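Local coordinates for NmrA family protein (Shigella flexneri 2a, PDB 3QVO), which is of unknown function but, as a Rossmann-fold member of the NmrA family, probably binds NAD(P), at residues L27-G32 against V92-T97; R56-I61 against I71-V76. All coordinates share one frame; numbering follows the deposited sequence.

Interaction 1: L27-G32 against V92-T97; sequences LILGAG and VYANLT
Y93 donates its backbone N-H to L27 O at 2.8 Å between N and O, and its own carbonyl receives L29 N, also at 2.8 Å from N to O. With an N-H...O angle of 174°, the first is nearly linear. The third bond, N95 N to L29 O, spans 3.3 Å with its donor tilted 22° from the carbonyl plane: a longer, less direct bond at the end of the pairing, where G30 and N95 stand further apart. This is parallel pairing in the register L27 with V92, I28 with Y93 and L29 with A94; the two strand directions differ by 14°. Two CA-H...O contacts, from V92 to L27 O and from I28 to Y93 O, supplement it.

Apolar packing follows on both sheet faces. On one, I28 lies obliquely against the Y93 ring, its CG2, set anti to the backbone N, 3.9 Å from CD2; helix 34-43 covers this pair. On the other, L29 CD1 meets V92 CG1 at 3.8 Å, and L29 CB meets L96 CD2 at 4.1 Å, beneath helix 101-114.

G30 takes a backbone conformation, with positive phi, that suits glycine, and its CA faces N95 O. Three main-chain pairs are satisfied here inside an apolar layer, and I28 and V92 bond to the flanking strands, as befits the central parallel sheet of a Rossmann fold, whose glycine-rich turn begins at G30.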
loop_
_atom_site.group_PDB
_atom_site.type_symbol
_atom_site.label_atom_id
_atom_site.label_comp_id
_atom_site.label_asym_id
_atom_site.label_seq_id
_atom_site.Cartn_x
_atom_site.Cartn_y
_atom_site.Cartn_z
ATOM N N LEU A 27 7.116 -6.932 -3.726
ATOM C CA LEU A 27 6.687 -7.597 -2.493
ATOM C C LEU A 27 5.418 -6.948 -1.989
ATOM O O LEU A 27 5.395 -5.740 -1.781
ATOM C CB LEU A 27 7.779 -7.503 -1.441
ATOM C CG LEU A 27 7.484 -8.025 -0.048
ATOM C CD1 LEU A 27 7.158 -9.526 -0.037
ATOM C CD2 LEU A 27 8.629 -7.636 0.849
ATOM N N ILE A 28 4.361 -7.744 -1.832
ATOM C CA ILE A 28 3.090 -7.255 -1.385
ATOM C C ILE A 28 2.933 -7.717 0.057
ATOM O O ILE A 28 2.770 -8.924 0.324
ATOM C CB ILE A 28 1.952 -7.771 -2.298
ATOM C CG1 ILE A 28 2.192 -7.251 -3.731
ATOM C CG2 ILE A 28 0.590 -7.310 -1.781
ATOM C CD1 ILE A 28 1.187 -7.627 -4.735
ATOM N N LEU A 29 3.015 -6.761 0.996
ATOM C CA LEU A 29 2.825 -7.060 2.412
ATOM C C LEU A 29 1.381 -6.894 2.778
ATOM O O LEU A 29 0.809 -5.896 2.453
ATOM C CB LEU A 29 3.644 -6.097 3.243
ATOM C CG LEU A 29 5.131 -6.200 2.976
ATOM C CD1 LEU A 29 5.773 -5.028 3.709
ATOM C CD2 LEU A 29 5.624 -7.598 3.430
ATOM N N GLY A 30 0.776 -7.860 3.444
ATOM C CA GLY A 30 -0.686 -7.805 3.696
ATOM C C GLY A 30 -1.462 -8.255 2.466
ATOM O O GLY A 30 -2.480 -7.668 2.075
ATOM N N ALA A 31 -0.981 -9.317 1.837
ATOM C CA ALA A 31 -1.462 -9.670 0.490
ATOM C C ALA A 31 -2.874 -10.230 0.520
ATOM O O ALA A 31 -3.493 -10.328 -0.502
ATOM C CB ALA A 31 -0.512 -10.645 -0.200
ATOM N N GLY A 32 -3.395 -10.602 1.683
ATOM C CA GLY A 32 -4.822 -10.984 1.774
ATOM C C GLY A 32 -5.811 -9.825 1.877
ATOM O O GLY A 32 -6.992 -10.029 2.011
ATOM N N VAL A 92 8.307 -2.416 -2.796
ATOM C CA VAL A 92 7.488 -2.903 -1.694
ATOM C C VAL A 92 6.195 -2.150 -1.720
ATOM O O VAL A 92 6.182 -0.923 -1.824
ATOM C CB VAL A 92 8.183 -2.677 -0.329
ATOM C CG1 VAL A 92 7.266 -3.104 0.829
ATOM C CG2 VAL A 92 9.486 -3.445 -0.282
ATOM N N TYR A 93 5.117 -2.919 -1.637
ATOM C CA TYR A 93 3.800 -2.403 -1.571
ATOM C C TYR A 93 3.198 -2.941 -0.291
ATOM O O TYR A 93 3.045 -4.145 -0.125
ATOM C CB TYR A 93 3.003 -2.810 -2.805
ATOM C CG TYR A 93 1.494 -2.808 -2.570
ATOM C CD1 TYR A 93 0.916 -1.871 -1.760
ATOM C CD2 TYR A 93 0.656 -3.726 -3.201
ATOM C CE1 TYR A 93 -0.422 -1.837 -1.519
ATOM C CE2 TYR A 93 -0.729 -3.696 -2.939
ATOM C CZ TYR A 93 -1.229 -2.733 -2.077
ATOM O OH TYR A 93 -2.549 -2.637 -1.779
ATOM N N ALA A 94 2.899 -2.019 0.624
ATOM C CA ALA A 94 2.404 -2.298 1.936
ATOM C C ALA A 94 0.982 -1.776 2.036
ATOM O O ALA A 94 0.707 -0.607 1.731
ATOM C CB ALA A 94 3.264 -1.611 2.990
ATOM N N ASN A 95 0.116 -2.675 2.497
ATOM C CA ASN A 95 -1.286 -2.423 2.742
ATOM C C ASN A 95 -1.491 -3.050 4.126
ATOM O O ASN A 95 -2.000 -4.192 4.219
ATOM C CB ASN A 95 -2.110 -3.133 1.616
ATOM C CG ASN A 95 -3.627 -2.847 1.686
ATOM O OD1 ASN A 95 -4.065 -1.889 2.421
ATOM N ND2 ASN A 95 -4.463 -3.710 0.968
ATOM N N LEU A 96 -1.038 -2.331 5.176
ATOM C CA LEU A 96 -0.969 -2.858 6.531
ATOM C C LEU A 96 -2.082 -2.379 7.425
ATOM O O LEU A 96 -2.435 -1.187 7.433
ATOM C CB LEU A 96 0.316 -2.424 7.212
ATOM C CG LEU A 96 1.603 -2.837 6.510
ATOM C CD1 LEU A 96 2.693 -2.177 7.286
ATOM C CD2 LEU A 96 1.729 -4.348 6.429
ATOM N N THR A 97 -2.579 -3.293 8.249
ATOM C CA THR A 97 -3.665 -2.955 9.117
ATOM C C THR A 97 -3.361 -3.230 10.571
ATOM O O THR A 97 -2.461 -4.012 10.933
ATOM C CB THR A 97 -4.958 -3.753 8.733
ATOM O OG1 THR A 97 -4.706 -5.168 8.820
ATOM C CG2 THR A 97 -5.395 -3.413 7.292
#

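Interaction 2: R56-I61 against I71-V76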
loop_
_atom_site.group_PDB
_atom_site.type_symbol
_atom_site.label_atom_id
_atom_site.label_comp_id
_atom_site.label_asym_id
_atom_site.label_seq_id
_atom_site.Cartn_x
_atom_site.Cartn_y
_atom_site.Cartn_z
ATOM N N ARG A 56 -0.215 -13.334 6.645
ATOM C CA ARG A 56 -0.303 -14.026 7.888
ATOM C C ARG A 56 -1.006 -15.338 7.687
ATOM O O ARG A 56 -0.568 -16.374 8.180
ATOM C CB ARG A 56 -1.103 -13.173 8.895
ATOM C CG ARG A 56 -0.257 -12.327 9.860
ATOM C CD ARG A 56 -1.124 -11.396 10.741
ATOM N NE ARG A 56 -1.442 -11.980 12.061
ATOM C CZ ARG A 56 -0.996 -11.509 13.242
ATOM N NH1 ARG A 56 -0.183 -10.429 13.311
ATOM N NH2 ARG A 56 -1.359 -12.116 14.383
ATOM N N GLN A 57 -2.138 -15.276 6.986
ATOM C CA GLN A 57 -2.914 -16.461 6.694
ATOM C C GLN A 57 -3.042 -16.554 5.179
ATOM O O GLN A 57 -3.960 -15.979 4.582
ATOM C CB GLN A 57 -4.268 -16.402 7.399
ATOM C CG GLN A 57 -4.137 -16.328 8.904
ATOM C CD GLN A 57 -5.488 -16.228 9.608
ATOM O OE1 GLN A 57 -6.154 -15.181 9.577
ATOM N NE2 GLN A 57 -5.898 -17.319 10.239
ATOM N N PRO A 58 -2.075 -17.238 4.546
ATOM C CA PRO A 58 -2.038 -17.282 3.091
ATOM C C PRO A 58 -3.105 -18.142 2.509
ATOM O O PRO A 58 -3.488 -17.912 1.390
ATOM C CB PRO A 58 -0.646 -17.849 2.782
ATOM C CG PRO A 58 -0.222 -18.503 4.001
ATOM C CD PRO A 58 -0.826 -17.755 5.123
ATOM N N ALA A 59 -3.603 -19.108 3.270
ATOM C CA ALA A 59 -4.685 -19.961 2.793
ATOM C C ALA A 59 -5.993 -19.197 2.608
ATOM O O ALA A 59 -6.978 -19.775 2.181
ATOM C CB ALA A 59 -4.890 -21.153 3.718
ATOM N N LYS A 60 -5.996 -17.910 2.921
ATOM C CA LYS A 60 -7.122 -17.041 2.635
ATOM C C LYS A 60 -6.681 -15.964 1.652
ATOM O O LYS A 60 -7.217 -14.862 1.653
ATOM C CB LYS A 60 -7.661 -16.421 3.939
ATOM C CG LYS A 60 -8.148 -17.491 4.959
ATOM C CD LYS A 60 -8.488 -16.948 6.367
ATOM C CE LYS A 60 -9.037 -18.081 7.283
ATOM N NZ LYS A 60 -10.116 -17.651 8.237
ATOM N N ILE A 61 -5.685 -16.277 0.823
ATOM C CA ILE A 61 -5.444 -15.510 -0.401
ATOM C C ILE A 61 -6.325 -16.105 -1.508
ATOM O O ILE A 61 -6.202 -17.307 -1.833
ATOM C CB ILE A 61 -3.973 -15.535 -0.840
ATOM C CG1 ILE A 61 -3.116 -14.721 0.154
ATOM C CG2 ILE A 61 -3.835 -14.972 -2.228
ATOM C CD1 ILE A 61 -1.634 -14.759 -0.124
ATOM N N ILE A 71 3.932 -17.182 -2.708
ATOM C CA ILE A 71 3.121 -16.930 -1.544
ATOM C C ILE A 71 3.865 -17.401 -0.321
ATOM O O ILE A 71 4.185 -18.589 -0.179
ATOM C CB ILE A 71 1.779 -17.637 -1.622
ATOM C CG1 ILE A 71 0.934 -17.009 -2.731
ATOM C CG2 ILE A 71 1.057 -17.479 -0.285
ATOM C CD1 ILE A 71 -0.239 -17.874 -3.164
ATOM N N ILE A 72 4.164 -16.425 0.513
ATOM C CA ILE A 72 4.938 -16.587 1.727
ATOM C C ILE A 72 4.111 -16.299 2.991
ATOM O O ILE A 72 3.413 -15.271 3.083
ATOM C CB ILE A 72 6.115 -15.657 1.695
ATOM C CG1 ILE A 72 7.057 -16.045 0.511
ATOM C CG2 ILE A 72 6.838 -15.723 3.028
ATOM C CD1 ILE A 72 8.110 -14.982 0.221
HETATM N N MSE A 73 4.150 -17.246 3.922
HETATM C CA MSE A 73 3.501 -17.076 5.221
HETATM C C MSE A 73 4.400 -16.272 6.130
HETATM O O MSE A 73 5.520 -16.656 6.419
HETATM C CB MSE A 73 3.161 -18.405 5.916
HETATM C CG MSE A 73 2.380 -18.206 7.260
HETATM SE SE MSE A 73 1.683 -19.903 7.928
HETATM C CE MSE A 73 3.369 -20.600 8.649
ATOM N N GLY A 74 3.895 -15.140 6.576
ATOM C CA GLY A 74 4.628 -14.311 7.521
ATOM C C GLY A 74 3.913 -13.052 8.018
ATOM O O GLY A 74 3.002 -12.505 7.401
ATOM N N ASP A 75 4.431 -12.579 9.131
ATOM C CA ASP A 75 3.923 -11.456 9.866
ATOM C C ASP A 75 5.004 -10.410 9.725
ATOM O O ASP A 75 6.173 -10.747 9.897
ATOM C CB ASP A 75 3.820 -11.970 11.309
ATOM C CG ASP A 75 3.361 -10.937 12.283
ATOM O OD1 ASP A 75 3.359 -9.724 11.995
ATOM O OD2 ASP A 75 3.012 -11.380 13.398
ATOM N N VAL A 76 4.656 -9.158 9.423
ATOM C CA VAL A 76 5.696 -8.104 9.333
ATOM C C VAL A 76 6.446 -7.827 10.648
ATOM O O VAL A 76 7.571 -7.342 10.621
ATOM C CB VAL A 76 5.164 -6.755 8.747
ATOM C CG1 VAL A 76 4.509 -7.034 7.378
ATOM C CG2 VAL A 76 4.219 -6.075 9.679
#
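P58 and I71 meet through single carbons: P58 CB comes to 3.5 Å from I71 CG2. That methyl lies anti to the backbone N of I71 (chi1 -68°) and also touches I61 CD1, 3.8 Å away, so it packs against both P58 and I61. The I61 and I71 side chains run antiparallel alongside one another. The turn carrying P58 and I61 is held by its own backbone bond, I61 N to P58 O, at 2.8 Å.

Another part of the proline ring serves M73, a selenomethionine. P58 and M73 run obliquely to one another, P58 CD lying 3.9 Å from M73 CG. The same CG approaches R56 O at 3.6 Å, while the chain bends at chi3 (77°) and its selenium end turns off from 56-61.

The R56 and D75 chains run alongside with the same heading. Their salt bridge spans 3.3 Å from NH1 to OD2, yet the guanidinium and carboxylate planes stand 48° apart and OD2 is far from the plane of the guanidinium. The attraction is therefore one of charge, without a directed N-H. The firmer polar tie of D75 is through OD1, which accepts a hydrogen bond from L77 N.

Within the fold, 56-61 belongs to the loop joining strands 49-55 and 69-73. I72 of strand 69-73 bonds to L53 and A55 of strand 49-55, G74 bonds to A55, and V76 O is hydrogen-bonded to S107 OG on helix 101-114.

How the interactions relate
Interactions 1 and 2 reach the same sheet, interaction 2 through strand 69-73, with strand 49-55 pairing on one side with 24-29 and on the other with 69-73; their centres are 10 Å apart. They meet at V76, whose CG1 lies 4.0 Å from L96 CD2 and 4.1 Å from L29 CD2. A looser touch, A31 CB to I61 CD1 at 4.3 Å, joins the turn after strand 24-29 to the loop after strand 49-55. Interaction 1 is buried and interaction 2 lies at the surface. The side chain of L27 is about 9 Å from the bound 5-mercapto-2-nitro-benzoic acid, whose pocket residues are K83, Q87 and C115; neither contact supplies one.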